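Peptidase M3B, oligoendopeptidase F (Enterococcus faecium, PDB 2QR4) probably hydrolyses oligopeptides as a zinc-dependent, M3-family metallo-endopeptidase of the oligoendopeptidase F type. Local coordinates at residues F442-H447 and A473-P478; D466-L471 and F488-I493; R438-A443 and Q504-F509; V253-K258 and A557-A562. All coordinates share one frame; numbering follows the deposited sequence.

Overall arrangement
Three of the contacts join helix to helix, and interaction 2 joins helix 461-476 to the loop that follows it. Helix 418-454 serves interactions 1 and 3, and helix 461-476 serves interactions 1 and 2. Along the chain, interactions 1 and 2 interleave, interaction 2 lies within the span closed by interaction 3, and all three are nested inside the long span closed by interaction 4. Centres of interactions 1 and 2 are about 9 Å apart, those of 2 and 4 about 23 Å. Interactions 1, 2 and 3 touch one another and 4 touches 1 and 3, within a largely helical M3-family domain whose family-defining HExxH sequence lies on another helix, 361-379.

Interaction 1: residues F442-H447 and A473-P478; sequences FAEFEH and AKYYGP
Glu444 makes the polar bridge from helix 418-454 to Lys474 and Tyr475 near the end of helix 461-476. Two residues earlier on the first segment, Phe442 directs its CB away from 473-478 and packs on Tyr468 and Ile493 instead. The CB of Glu444 points toward 473-478: with CG anti to the backbone N (chi1 -171°) and the rest extended, the carboxylate is carried across the gap and each of its oxygens takes a different donor. OE1 accepts from Tyr475 OH at 2.7 Å, met nearly head-on along its C-O bond and lying in the plane of the tyrosine ring at its edge, while the carboxylate and ring planes are 59° apart. OE2 forms a salt bridge to Lys474 NZ, 2.7 Å away, on its syn side and slightly out of the carboxylate plane. The two helices follow each other in the chain, consecutive members of the largely helical M3-family domain, tied here by one salt bridge and one neutral hydrogen bond. Asn257 of helix 246-258 joins the cluster, its OD1 bonded to Lys474 NZ and its ND2 to Glu444 OE1, which fixes the carboxylate further. Next in sequence, Phe445 leaves the polar cluster for the aromatic side of the helix pair, where its ring meets Tyr468 edge-to-face and its side chain touches Trp490 and Leu471.

Interaction 2: residues D466-L471 and F488-I493; sequences DSYGKL and FEWSRI
Tyr468 reaches from helix 461-476 to the short 3-10 turn 489-491, with Trp490 at one ring face and Glu489 at the hydroxyl edge. Its CG stands anti to the backbone N (chi1 -168°), which sends the ring outward from the helix. The hydroxyl donates to Glu489 OE2, with Tyr468 OH 2.7 Å from that oxygen; it approaches from above the carboxylate plane, and the ring and carboxylate stand nearly perpendicular, 81° apart. Trp490 presents its edge to the tyrosine face in an offset edge-to-face pair, the planes inclined at 61°, with Tyr468 CD1 3.9 Å from Trp490 CB. The backbone N of Trp490 lies over the centre of that tyrosine ring. The contact thus joins helix 461-476 to the loop leading from it to helix 503-520. Glu489 is held from its other oxygen as well: OE1 pairs with Arg492 NH2 at 3.2 Å and with Arg438 of helix 418-454. Trp490 NE1 is hydrogen-bonded to Ser465, one turn before Tyr468.

Interaction 3: residues R438-A443 and Q504-F509; sequences RQTQFA and QYSTGF
Ser506 fits against Gln439 and Thr440, its OG lying 2.9 Å from Thr440 OG1 and 3.4 Å from Gln439 CB. Beside it, Tyr505 packs CB against the aliphatic part of the glutamine, with Gln439 CG 3.8 Å from Tyr505 CB. The glutamine starts beside its own backbone N and bends again at chi2 (-48°), which brings the chain obliquely alongside the tyrosine, amide and ring planes 80° apart. The serine is so small that the backbones come close: Gln439 CA and Ser506 CA are 6.3 Å apart. In the second shell, Thr440 OG1 bonds to Val436 O, and Ser506 OG lies within bonding distance of Thr435 O and Val436 O, which must share its one proton. Leu252 of helix 246-258 touches both Thr440 and Ser506. The segment axes approach to 8.5 Å with their directions 137° apart: Ser506 meets Thr440 closely and Gln439 packs on Tyr505 in an oblique crossing, more antiparallel than parallel, of helices 418-454 and 503-520 within the helical M3-family domain.

Interaction 4: residues V253-K258 and A557-A562; sequences VDVVNK and AYIEDA
Ile559 meets Val255 methyl to methyl across the interface of helices 557-579 and 246-258. Just before it, the Tyr558 ring packs on Thr507 and Ser510 of helix 503-520, and Ile559 CG1 lies over one face of that ring, offset toward its rim. Ile559 CG2, anti to the backbone N, points at the partner and comes within 3.4 Å of Val255 CG1, a tight apolar touch; the same valine branch also lies 3.8 Å from Ile559 CB. Over the two segments the axes pass at 9.9 Å with their directions 30° apart, broadly parallel but inclined, and two members of the helical M3-family domain thus pack side by side despite lying about 300 residues apart in sequence. Glu560 follows, its CG 4.0 Å from Val255 CG1, and its extended chain swings the carboxylate toward Lys258, the last residue of helix 246-258. The charges do not meet, since Lys258 NZ is 5.2 Å from Glu560 OE2, and attraction between them is probably modest.

Interaction 1: residues F442-H447 and A473-P478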
loop_
_atom_site.group_PDB
_atom_site.type_symbol
_atom_site.label_atom_id
_atom_site.label_comp_id
_atom_site.label_asym_id
_atom_site.label_seq_id
_atom_site.Cartn_x
_atom_site.Cartn_y
_atom_site.Cartn_z
ATOM N N PHE A 442 -1.736 -11.542 20.324
ATOM C CA PHE A 442 -1.850 -11.043 18.965
ATOM C C PHE A 442 -3.289 -10.626 18.696
ATOM O O PHE A 442 -3.525 -9.574 18.107
ATOM C CB PHE A 442 -1.398 -12.102 17.935
ATOM C CG PHE A 442 0.090 -12.419 17.971
ATOM C CD1 PHE A 442 0.987 -11.573 18.604
ATOM C CD2 PHE A 442 0.589 -13.543 17.320
ATOM C CE1 PHE A 442 2.349 -11.858 18.627
ATOM C CE2 PHE A 442 1.951 -13.836 17.330
ATOM C CZ PHE A 442 2.838 -12.988 17.989
ATOM N N ALA A 443 -4.253 -11.443 19.136
ATOM C CA ALA A 443 -5.657 -11.149 18.864
ATOM C C ALA A 443 -6.084 -9.870 19.550
ATOM O O ALA A 443 -6.888 -9.099 19.007
ATOM C CB ALA A 443 -6.573 -12.309 19.266
ATOM N N GLU A 444 -5.545 -9.654 20.745
ATOM C CA GLU A 444 -5.832 -8.453 21.517
ATOM C C GLU A 444 -5.239 -7.222 20.832
ATOM O O GLU A 444 -5.896 -6.182 20.745
ATOM C CB GLU A 444 -5.320 -8.584 22.960
ATOM C CG GLU A 444 -5.792 -7.446 23.897
ATOM C CD GLU A 444 -5.452 -7.683 25.381
ATOM O OE1 GLU A 444 -5.034 -8.796 25.765
ATOM O OE2 GLU A 444 -5.615 -6.745 26.179
ATOM N N PHE A 445 -4.011 -7.345 20.326
ATOM C CA PHE A 445 -3.381 -6.235 19.625
ATOM C C PHE A 445 -4.099 -5.955 18.313
ATOM O O PHE A 445 -4.337 -4.800 17.955
ATOM C CB PHE A 445 -1.898 -6.493 19.380
ATOM C CG PHE A 445 -1.116 -5.252 19.051
ATOM C CD1 PHE A 445 -0.958 -4.250 19.995
ATOM C CD2 PHE A 445 -0.548 -5.080 17.788
ATOM C CE1 PHE A 445 -0.247 -3.096 19.693
ATOM C CE2 PHE A 445 0.171 -3.935 17.478
ATOM C CZ PHE A 445 0.322 -2.939 18.429
ATOM N N GLU A 446 -4.467 -7.003 17.595
ATOM C CA GLU A 446 -5.187 -6.793 16.340
ATOM C C GLU A 446 -6.441 -5.970 16.569
ATOM O O GLU A 446 -6.700 -5.006 15.851
ATOM C CB GLU A 446 -5.530 -8.107 15.649
ATOM C CG GLU A 446 -6.304 -7.929 14.355
ATOM C CD GLU A 446 -6.371 -9.211 13.512
ATOM O OE1 GLU A 446 -6.202 -10.317 14.071
ATOM O OE2 GLU A 446 -6.600 -9.110 12.284
ATOM N N HIS A 447 -7.209 -6.329 17.592
ATOM C CA HIS A 447 -8.443 -5.613 17.855
ATOM C C HIS A 447 -8.146 -4.185 18.292
ATOM O O HIS A 447 -8.823 -3.247 17.865
ATOM C CB HIS A 447 -9.303 -6.333 18.894
ATOM C CG HIS A 447 -10.708 -5.828 18.952
ATOM N ND1 HIS A 447 -11.346 -5.527 20.136
ATOM C CD2 HIS A 447 -11.595 -5.550 17.966
ATOM C CE1 HIS A 447 -12.570 -5.102 19.882
ATOM N NE2 HIS A 447 -12.746 -5.107 18.572
ATOM N N ALA A 473 4.501 -6.763 28.163
ATOM C CA ALA A 473 4.912 -6.775 29.567
ATOM C C ALA A 473 3.769 -7.248 30.443
ATOM O O ALA A 473 3.993 -7.954 31.425
ATOM C CB ALA A 473 5.382 -5.370 30.007
ATOM N N LYS A 474 2.547 -6.851 30.080
ATOM C CA LYS A 474 1.339 -7.297 30.777
ATOM C C LYS A 474 1.217 -8.820 30.681
ATOM O O LYS A 474 0.906 -9.494 31.659
ATOM C CB LYS A 474 0.092 -6.644 30.157
ATOM C CG LYS A 474 -1.235 -6.988 30.860
ATOM C CD LYS A 474 -2.468 -6.275 30.250
ATOM C CE LYS A 474 -3.009 -7.057 29.036
ATOM N NZ LYS A 474 -4.352 -6.588 28.538
ATOM N N TYR A 475 1.458 -9.353 29.487
ATOM C CA TYR A 475 1.383 -10.782 29.275
ATOM C C TYR A 475 2.513 -11.545 29.964
ATOM O O TYR A 475 2.275 -12.489 30.689
ATOM C CB TYR A 475 1.336 -11.099 27.785
ATOM C CG TYR A 475 -0.066 -11.151 27.250
ATOM C CD1 TYR A 475 -0.815 -10.000 27.144
ATOM C CD2 TYR A 475 -0.652 -12.365 26.872
ATOM C CE1 TYR A 475 -2.111 -10.031 26.673
ATOM C CE2 TYR A 475 -1.943 -12.409 26.389
ATOM C CZ TYR A 475 -2.670 -11.231 26.299
ATOM O OH TYR A 475 -3.962 -11.228 25.837
ATOM N N TYR A 476 3.747 -11.120 29.787
ATOM C CA TYR A 476 4.830 -11.921 30.320
ATOM C C TYR A 476 5.140 -11.703 31.786
ATOM O O TYR A 476 5.685 -12.596 32.433
ATOM C CB TYR A 476 6.070 -11.784 29.446
ATOM C CG TYR A 476 5.893 -12.552 28.155
ATOM C CD1 TYR A 476 6.106 -13.934 28.102
ATOM C CD2 TYR A 476 5.460 -11.914 27.005
ATOM C CE1 TYR A 476 5.936 -14.634 26.914
ATOM C CE2 TYR A 476 5.276 -12.611 25.826
ATOM C CZ TYR A 476 5.528 -13.959 25.784
ATOM O OH TYR A 476 5.344 -14.627 24.607
ATOM N N GLY A 477 4.789 -10.535 32.317
ATOM C CA GLY A 477 5.008 -10.267 33.730
ATOM C C GLY A 477 6.439 -9.911 34.083
ATOM O O GLY A 477 7.291 -9.825 33.207
ATOM N N PRO A 478 6.713 -9.713 35.382
ATOM C CA PRO A 478 8.002 -9.189 35.847
ATOM C C PRO A 478 9.177 -10.169 35.750
ATOM O O PRO A 478 10.320 -9.768 35.960
ATOM C CB PRO A 478 7.732 -8.852 37.319
ATOM C CG PRO A 478 6.645 -9.808 37.729
ATOM C CD PRO A 478 5.785 -9.996 36.496
#

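Interaction 2: residues D466-L471 and F488-I493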
loop_
_atom_site.group_PDB
_atom_site.type_symbol
_atom_site.label_atom_id
_atom_site.label_comp_id
_atom_site.label_asym_id
_atom_site.label_seq_id
_atom_site.Cartn_x
_atom_site.Cartn_y
_atom_site.Cartn_z
ATOM N N ASP A 466 5.084 1.470 21.446
ATOM C CA ASP A 466 4.815 1.681 22.875
ATOM C C ASP A 466 3.625 0.828 23.340
ATOM O O ASP A 466 3.641 0.274 24.438
ATOM C CB ASP A 466 4.544 3.168 23.186
ATOM C CG ASP A 466 5.758 4.073 22.901
ATOM O OD1 ASP A 466 5.595 5.323 22.895
ATOM O OD2 ASP A 466 6.875 3.547 22.674
ATOM N N SER A 467 2.590 0.734 22.506
ATOM C CA SER A 467 1.411 -0.038 22.842
ATOM C C SER A 467 1.766 -1.515 22.907
ATOM O O SER A 467 1.428 -2.206 23.870
ATOM C CB SER A 467 0.318 0.207 21.813
ATOM O OG SER A 467 -0.197 1.508 21.968
ATOM N N TYR A 468 2.472 -1.991 21.889
ATOM C CA TYR A 468 2.873 -3.394 21.852
ATOM C C TYR A 468 3.824 -3.741 22.992
ATOM O O TYR A 468 3.654 -4.759 23.666
ATOM C CB TYR A 468 3.502 -3.764 20.510
ATOM C CG TYR A 468 3.663 -5.245 20.343
ATOM C CD1 TYR A 468 2.645 -6.014 19.803
ATOM C CD2 TYR A 468 4.819 -5.879 20.738
ATOM C CE1 TYR A 468 2.783 -7.374 19.661
ATOM C CE2 TYR A 468 4.975 -7.242 20.589
ATOM C CZ TYR A 468 3.953 -7.985 20.062
ATOM O OH TYR A 468 4.115 -9.343 19.927
ATOM N N GLY A 469 4.816 -2.889 23.221
ATOM C CA GLY A 469 5.673 -3.056 24.398
ATOM C C GLY A 469 4.900 -3.238 25.698
ATOM O O GLY A 469 5.227 -4.115 26.507
ATOM N N LYS A 470 3.864 -2.428 25.910
ATOM C CA LYS A 470 3.103 -2.517 27.164
ATOM C C LYS A 470 2.316 -3.814 27.276
ATOM O O LYS A 470 2.273 -4.433 28.343
ATOM C CB LYS A 470 2.166 -1.319 27.333
ATOM C CG LYS A 470 2.877 -0.089 27.849
ATOM C CD LYS A 470 2.155 1.203 27.492
ATOM C CE LYS A 470 3.025 2.400 27.915
ATOM N NZ LYS A 470 2.215 3.622 28.119
ATOM N N LEU A 471 1.707 -4.220 26.166
ATOM C CA LEU A 471 0.879 -5.421 26.123
ATOM C C LEU A 471 1.768 -6.633 26.375
ATOM O O LEU A 471 1.393 -7.561 27.095
ATOM C CB LEU A 471 0.184 -5.535 24.758
ATOM C CG LEU A 471 -0.800 -6.678 24.507
ATOM C CD1 LEU A 471 -2.048 -6.515 25.344
ATOM C CD2 LEU A 471 -1.170 -6.746 23.033
ATOM N N PHE A 488 8.968 -3.811 18.617
ATOM C CA PHE A 488 8.788 -3.750 17.163
ATOM C C PHE A 488 8.289 -5.060 16.572
ATOM O O PHE A 488 8.020 -5.149 15.371
ATOM C CB PHE A 488 10.088 -3.301 16.487
ATOM C CG PHE A 488 10.708 -2.086 17.132
ATOM C CD1 PHE A 488 10.064 -0.847 17.082
ATOM C CD2 PHE A 488 11.914 -2.182 17.807
ATOM C CE1 PHE A 488 10.624 0.280 17.673
ATOM C CE2 PHE A 488 12.491 -1.046 18.412
ATOM C CZ PHE A 488 11.845 0.178 18.341
ATOM N N GLU A 489 8.128 -6.074 17.417
ATOM C CA GLU A 489 7.619 -7.362 16.930
ATOM C C GLU A 489 6.301 -7.274 16.123
ATOM O O GLU A 489 6.124 -8.030 15.186
ATOM C CB GLU A 489 7.499 -8.392 18.068
ATOM C CG GLU A 489 7.005 -9.765 17.595
ATOM C CD GLU A 489 7.013 -10.811 18.692
ATOM O OE1 GLU A 489 7.436 -11.959 18.418
ATOM O OE2 GLU A 489 6.606 -10.487 19.831
ATOM N N TRP A 490 5.393 -6.354 16.458
ATOM C CA TRP A 490 4.117 -6.251 15.714
ATOM C C TRP A 490 4.344 -6.199 14.210
ATOM O O TRP A 490 3.476 -6.609 13.434
ATOM C CB TRP A 490 3.298 -5.022 16.136
ATOM C CG TRP A 490 4.058 -3.762 15.958
ATOM C CD1 TRP A 490 4.828 -3.119 16.896
ATOM C CD2 TRP A 490 4.166 -2.998 14.753
ATOM N NE1 TRP A 490 5.410 -1.999 16.339
ATOM C CE2 TRP A 490 5.020 -1.903 15.026
ATOM C CE3 TRP A 490 3.632 -3.137 13.466
ATOM C CZ2 TRP A 490 5.346 -0.949 14.058
ATOM C CZ3 TRP A 490 3.957 -2.185 12.502
ATOM C CH2 TRP A 490 4.809 -1.110 12.806
ATOM N N SER A 491 5.517 -5.715 13.806
ATOM C CA SER A 491 5.772 -5.416 12.411
ATOM C C SER A 491 6.222 -6.620 11.588
ATOM O O SER A 491 6.309 -6.534 10.366
ATOM C CB SER A 491 6.797 -4.275 12.284
ATOM O OG SER A 491 8.104 -4.697 12.645
ATOM N N ARG A 492 6.508 -7.739 12.240
ATOM C CA ARG A 492 6.994 -8.900 11.502
ATOM C C ARG A 492 5.981 -10.044 11.449
ATOM O O ARG A 492 6.250 -11.094 10.862
ATOM C CB ARG A 492 8.338 -9.381 12.051
ATOM C CG ARG A 492 8.292 -9.837 13.491
ATOM C CD ARG A 492 9.702 -10.139 14.038
ATOM N NE ARG A 492 10.100 -11.515 13.788
ATOM C CZ ARG A 492 9.801 -12.540 14.581
ATOM N NH1 ARG A 492 10.201 -13.762 14.252
ATOM N NH2 ARG A 492 9.098 -12.352 15.697
ATOM N N ILE A 493 4.801 -9.812 12.017
ATOM C CA ILE A 493 3.754 -10.840 12.117
ATOM C C ILE A 493 2.785 -10.800 10.928
ATOM O O ILE A 493 1.938 -9.929 10.854
ATOM C CB ILE A 493 2.975 -10.650 13.422
ATOM C CG1 ILE A 493 3.920 -10.872 14.612
ATOM C CG2 ILE A 493 1.779 -11.585 13.481
ATOM C CD1 ILE A 493 3.295 -10.536 15.927
#

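Interaction 3: residues R438-A443 and Q504-F509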
loop_
_atom_site.group_PDB
_atom_site.type_symbol
_atom_site.label_atom_id
_atom_site.label_comp_id
_atom_site.label_asym_id
_atom_site.label_seq_id
_atom_site.Cartn_x
_atom_site.Cartn_y
_atom_site.Cartn_z
ATOM N N ARG A 438 0.109 -16.468 23.510
ATOM C CA ARG A 438 0.743 -15.678 22.453
ATOM C C ARG A 438 -0.247 -15.300 21.327
ATOM O O ARG A 438 -0.340 -14.138 20.927
ATOM C CB ARG A 438 1.970 -16.426 21.936
ATOM C CG ARG A 438 2.776 -15.743 20.843
ATOM C CD ARG A 438 4.200 -16.329 20.820
ATOM N NE ARG A 438 4.936 -16.040 19.586
ATOM C CZ ARG A 438 5.509 -14.866 19.304
ATOM N NH1 ARG A 438 6.146 -14.714 18.157
ATOM N NH2 ARG A 438 5.436 -13.832 20.148
ATOM N N GLN A 439 -1.022 -16.265 20.846
ATOM C CA GLN A 439 -1.993 -15.962 19.806
ATOM C C GLN A 439 -3.061 -15.014 20.324
ATOM O O GLN A 439 -3.511 -14.107 19.612
ATOM C CB GLN A 439 -2.606 -17.230 19.237
ATOM C CG GLN A 439 -1.561 -18.197 18.640
ATOM C CD GLN A 439 -0.565 -17.502 17.699
ATOM O OE1 GLN A 439 0.637 -17.726 17.788
ATOM N NE2 GLN A 439 -1.069 -16.680 16.784
ATOM N N THR A 440 -3.443 -15.182 21.581
ATOM C CA THR A 440 -4.416 -14.265 22.149
ATOM C C THR A 440 -3.842 -12.856 22.328
ATOM O O THR A 440 -4.545 -11.874 22.114
ATOM C CB THR A 440 -4.984 -14.803 23.441
ATOM O OG1 THR A 440 -5.676 -16.016 23.142
ATOM C CG2 THR A 440 -5.957 -13.800 24.061
ATOM N N GLN A 441 -2.564 -12.769 22.706
ATOM C CA GLN A 441 -1.852 -11.498 22.749
ATOM C C GLN A 441 -2.007 -10.794 21.393
ATOM O O GLN A 441 -2.373 -9.612 21.329
ATOM C CB GLN A 441 -0.364 -11.723 23.052
ATOM C CG GLN A 441 0.454 -10.422 23.314
ATOM C CD GLN A 441 1.950 -10.691 23.494
ATOM O OE1 GLN A 441 2.372 -11.831 23.683
ATOM N NE2 GLN A 441 2.755 -9.646 23.407
ATOM N N PHE A 442 -1.736 -11.542 20.324
ATOM C CA PHE A 442 -1.850 -11.043 18.965
ATOM C C PHE A 442 -3.289 -10.626 18.696
ATOM O O PHE A 442 -3.525 -9.574 18.107
ATOM C CB PHE A 442 -1.398 -12.102 17.935
ATOM C CG PHE A 442 0.090 -12.419 17.971
ATOM C CD1 PHE A 442 0.987 -11.573 18.604
ATOM C CD2 PHE A 442 0.589 -13.543 17.320
ATOM C CE1 PHE A 442 2.349 -11.858 18.627
ATOM C CE2 PHE A 442 1.951 -13.836 17.330
ATOM C CZ PHE A 442 2.838 -12.988 17.989
ATOM N N ALA A 443 -4.253 -11.443 19.136
ATOM C CA ALA A 443 -5.657 -11.149 18.864
ATOM C C ALA A 443 -6.084 -9.870 19.550
ATOM O O ALA A 443 -6.888 -9.099 19.007
ATOM C CB ALA A 443 -6.573 -12.309 19.266
ATOM N N GLN A 504 -8.530 -17.597 16.449
ATOM C CA GLN A 504 -9.063 -18.938 16.272
ATOM C C GLN A 504 -8.101 -20.028 16.729
ATOM O O GLN A 504 -8.533 -21.131 17.064
ATOM C CB GLN A 504 -9.535 -19.154 14.836
ATOM C CG GLN A 504 -10.865 -18.458 14.590
ATOM C CD GLN A 504 -11.248 -18.374 13.131
ATOM O OE1 GLN A 504 -10.626 -17.647 12.351
ATOM N NE2 GLN A 504 -12.294 -19.105 12.758
ATOM N N TYR A 505 -6.806 -19.724 16.765
ATOM C CA TYR A 505 -5.853 -20.696 17.282
ATOM C C TYR A 505 -6.158 -20.988 18.750
ATOM O O TYR A 505 -6.109 -22.121 19.173
ATOM C CB TYR A 505 -4.410 -20.204 17.156
ATOM C CG TYR A 505 -3.877 -20.129 15.746
ATOM C CD1 TYR A 505 -3.781 -21.253 14.945
ATOM C CD2 TYR A 505 -3.430 -18.929 15.232
ATOM C CE1 TYR A 505 -3.273 -21.167 13.649
ATOM C CE2 TYR A 505 -2.924 -18.837 13.963
ATOM C CZ TYR A 505 -2.844 -19.936 13.176
ATOM O OH TYR A 505 -2.343 -19.766 11.906
ATOM N N SER A 506 -6.480 -19.949 19.508
ATOM C CA SER A 506 -6.669 -20.069 20.950
ATOM C C SER A 506 -8.025 -20.646 21.345
ATOM O O SER A 506 -8.132 -21.358 22.346
ATOM C CB SER A 506 -6.484 -18.705 21.607
ATOM O OG SER A 506 -5.316 -18.089 21.115
ATOM N N THR A 507 -9.067 -20.319 20.587
ATOM C CA THR A 507 -10.401 -20.841 20.889
ATOM C C THR A 507 -10.438 -22.307 20.516
ATOM O O THR A 507 -11.027 -23.132 21.228
ATOM C CB THR A 507 -11.531 -20.084 20.143
ATOM O OG1 THR A 507 -11.317 -20.159 18.732
ATOM C CG2 THR A 507 -11.552 -18.628 20.546
ATOM N N GLY A 508 -9.776 -22.625 19.407
ATOM C CA GLY A 508 -9.689 -23.992 18.912
ATOM C C GLY A 508 -8.931 -24.895 19.858
ATOM O O GLY A 508 -9.365 -26.011 20.140
ATOM N N PHE A 509 -7.798 -24.407 20.350
ATOM C CA PHE A 509 -6.986 -25.151 21.305
ATOM C C PHE A 509 -7.778 -25.441 22.576
ATOM O O PHE A 509 -7.771 -26.563 23.088
ATOM C CB PHE A 509 -5.737 -24.343 21.654
ATOM C CG PHE A 509 -4.844 -25.005 22.670
ATOM C CD1 PHE A 509 -3.695 -25.673 22.271
ATOM C CD2 PHE A 509 -5.147 -24.948 24.023
ATOM C CE1 PHE A 509 -2.860 -26.278 23.203
ATOM C CE2 PHE A 509 -4.321 -25.552 24.961
ATOM C CZ PHE A 509 -3.173 -26.212 24.553
#

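Interaction 4: residues V253-K258 and A557-A562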
loop_
_atom_site.group_PDB
_atom_site.type_symbol
_atom_site.label_atom_id
_atom_site.label_comp_id
_atom_site.label_asym_id
_atom_site.label_seq_id
_atom_site.Cartn_x
_atom_site.Cartn_y
_atom_site.Cartn_z
ATOM N N VAL A 253 -10.365 -13.090 25.171
ATOM C CA VAL A 253 -9.466 -12.044 25.659
ATOM C C VAL A 253 -9.595 -11.818 27.180
ATOM O O VAL A 253 -8.590 -11.654 27.875
ATOM C CB VAL A 253 -9.649 -10.732 24.850
ATOM C CG1 VAL A 253 -8.892 -9.576 25.483
ATOM C CG2 VAL A 253 -9.186 -10.946 23.418
ATOM N N ASP A 254 -10.825 -11.844 27.693
ATOM C CA ASP A 254 -11.078 -11.644 29.128
ATOM C C ASP A 254 -10.581 -12.775 30.008
ATOM O O ASP A 254 -9.993 -12.525 31.061
ATOM C CB ASP A 254 -12.566 -11.407 29.409
ATOM C CG ASP A 254 -13.051 -10.080 28.852
ATOM O OD1 ASP A 254 -12.197 -9.266 28.438
ATOM O OD2 ASP A 254 -14.280 -9.847 28.817
ATOM N N VAL A 255 -10.842 -14.017 29.609
ATOM C CA VAL A 255 -10.390 -15.155 30.411
ATOM C C VAL A 255 -8.860 -15.248 30.414
ATOM O O VAL A 255 -8.244 -15.485 31.449
ATOM C CB VAL A 255 -11.024 -16.474 29.931
ATOM C CG1 VAL A 255 -10.415 -17.651 30.667
ATOM C CG2 VAL A 255 -12.557 -16.436 30.125
ATOM N N VAL A 256 -8.243 -15.021 29.260
ATOM C CA VAL A 256 -6.794 -15.028 29.180
ATOM C C VAL A 256 -6.187 -13.917 30.036
ATOM O O VAL A 256 -5.249 -14.158 30.787
ATOM C CB VAL A 256 -6.284 -14.961 27.724
ATOM C CG1 VAL A 256 -4.792 -14.719 27.706
ATOM C CG2 VAL A 256 -6.616 -16.269 26.981
ATOM N N ASN A 257 -6.736 -12.711 29.949
ATOM C CA ASN A 257 -6.278 -11.614 30.812
ATOM C C ASN A 257 -6.396 -11.900 32.303
ATOM O O ASN A 257 -5.515 -11.546 33.084
ATOM C CB ASN A 257 -6.973 -10.303 30.463
ATOM C CG ASN A 257 -6.235 -9.540 29.389
ATOM O OD1 ASN A 257 -5.362 -8.724 29.682
ATOM N ND2 ASN A 257 -6.531 -9.851 28.138
ATOM N N LYS A 258 -7.476 -12.565 32.687
ATOM C CA LYS A 258 -7.708 -12.885 34.081
ATOM C C LYS A 258 -6.733 -13.977 34.560
ATOM O O LYS A 258 -6.487 -14.100 35.758
ATOM C CB LYS A 258 -9.179 -13.280 34.283
ATOM C CG LYS A 258 -9.527 -13.890 35.635
ATOM C CD LYS A 258 -11.008 -14.317 35.672
ATOM C CE LYS A 258 -11.274 -15.500 36.617
ATOM N NZ LYS A 258 -11.377 -15.077 38.043
ATOM N N ALA A 557 -16.299 -21.101 30.560
ATOM C CA ALA A 557 -15.965 -22.355 31.218
ATOM C C ALA A 557 -14.936 -23.180 30.452
ATOM O O ALA A 557 -14.009 -23.719 31.042
ATOM C CB ALA A 557 -17.230 -23.176 31.460
ATOM N N TYR A 558 -15.088 -23.279 29.141
ATOM C CA TYR A 558 -14.210 -24.151 28.373
ATOM C C TYR A 558 -12.781 -23.632 28.367
ATOM O O TYR A 558 -11.842 -24.418 28.244
ATOM C CB TYR A 558 -14.722 -24.380 26.941
ATOM C CG TYR A 558 -14.398 -23.270 25.942
ATOM C CD1 TYR A 558 -14.936 -21.990 26.083
ATOM C CD2 TYR A 558 -13.591 -23.518 24.837
ATOM C CE1 TYR A 558 -14.665 -20.997 25.163
ATOM C CE2 TYR A 558 -13.328 -22.529 23.905
ATOM C CZ TYR A 558 -13.852 -21.270 24.078
ATOM O OH TYR A 558 -13.551 -20.275 23.165
ATOM N N ILE A 559 -12.603 -22.321 28.511
ATOM C CA ILE A 559 -11.244 -21.800 28.575
ATOM C C ILE A 559 -10.750 -21.941 29.994
ATOM O O ILE A 559 -9.591 -22.295 30.234
ATOM C CB ILE A 559 -11.136 -20.343 28.095
ATOM C CG1 ILE A 559 -11.600 -20.236 26.638
ATOM C CG2 ILE A 559 -9.708 -19.876 28.189
ATOM C CD1 ILE A 559 -11.844 -18.824 26.177
ATOM N N GLU A 560 -11.644 -21.694 30.942
ATOM C CA GLU A 560 -11.303 -21.897 32.346
ATOM C C GLU A 560 -10.873 -23.342 32.665
ATOM O O GLU A 560 -9.966 -23.546 33.463
ATOM C CB GLU A 560 -12.404 -21.357 33.273
ATOM C CG GLU A 560 -12.202 -19.850 33.555
ATOM C CD GLU A 560 -13.454 -19.112 34.007
ATOM O OE1 GLU A 560 -14.496 -19.757 34.252
ATOM O OE2 GLU A 560 -13.385 -17.865 34.125
ATOM N N ASP A 561 -11.479 -24.334 32.011
ATOM C CA ASP A 561 -11.056 -25.730 32.184
ATOM C C ASP A 561 -9.623 -25.965 31.689
ATOM O O ASP A 561 -8.842 -26.667 32.327
ATOM C CB ASP A 561 -11.998 -26.684 31.459
ATOM C CG ASP A 561 -13.358 -26.783 32.123
ATOM O OD1 ASP A 561 -13.488 -26.371 33.304
ATOM O OD2 ASP A 561 -14.295 -27.279 31.453
ATOM N N ALA A 562 -9.289 -25.372 30.547
ATOM C CA ALA A 562 -7.955 -25.493 29.992
ATOM C C ALA A 562 -6.957 -24.857 30.960
ATOM O O ALA A 562 -5.948 -25.470 31.320
ATOM C CB ALA A 562 -7.890 -24.818 28.623
#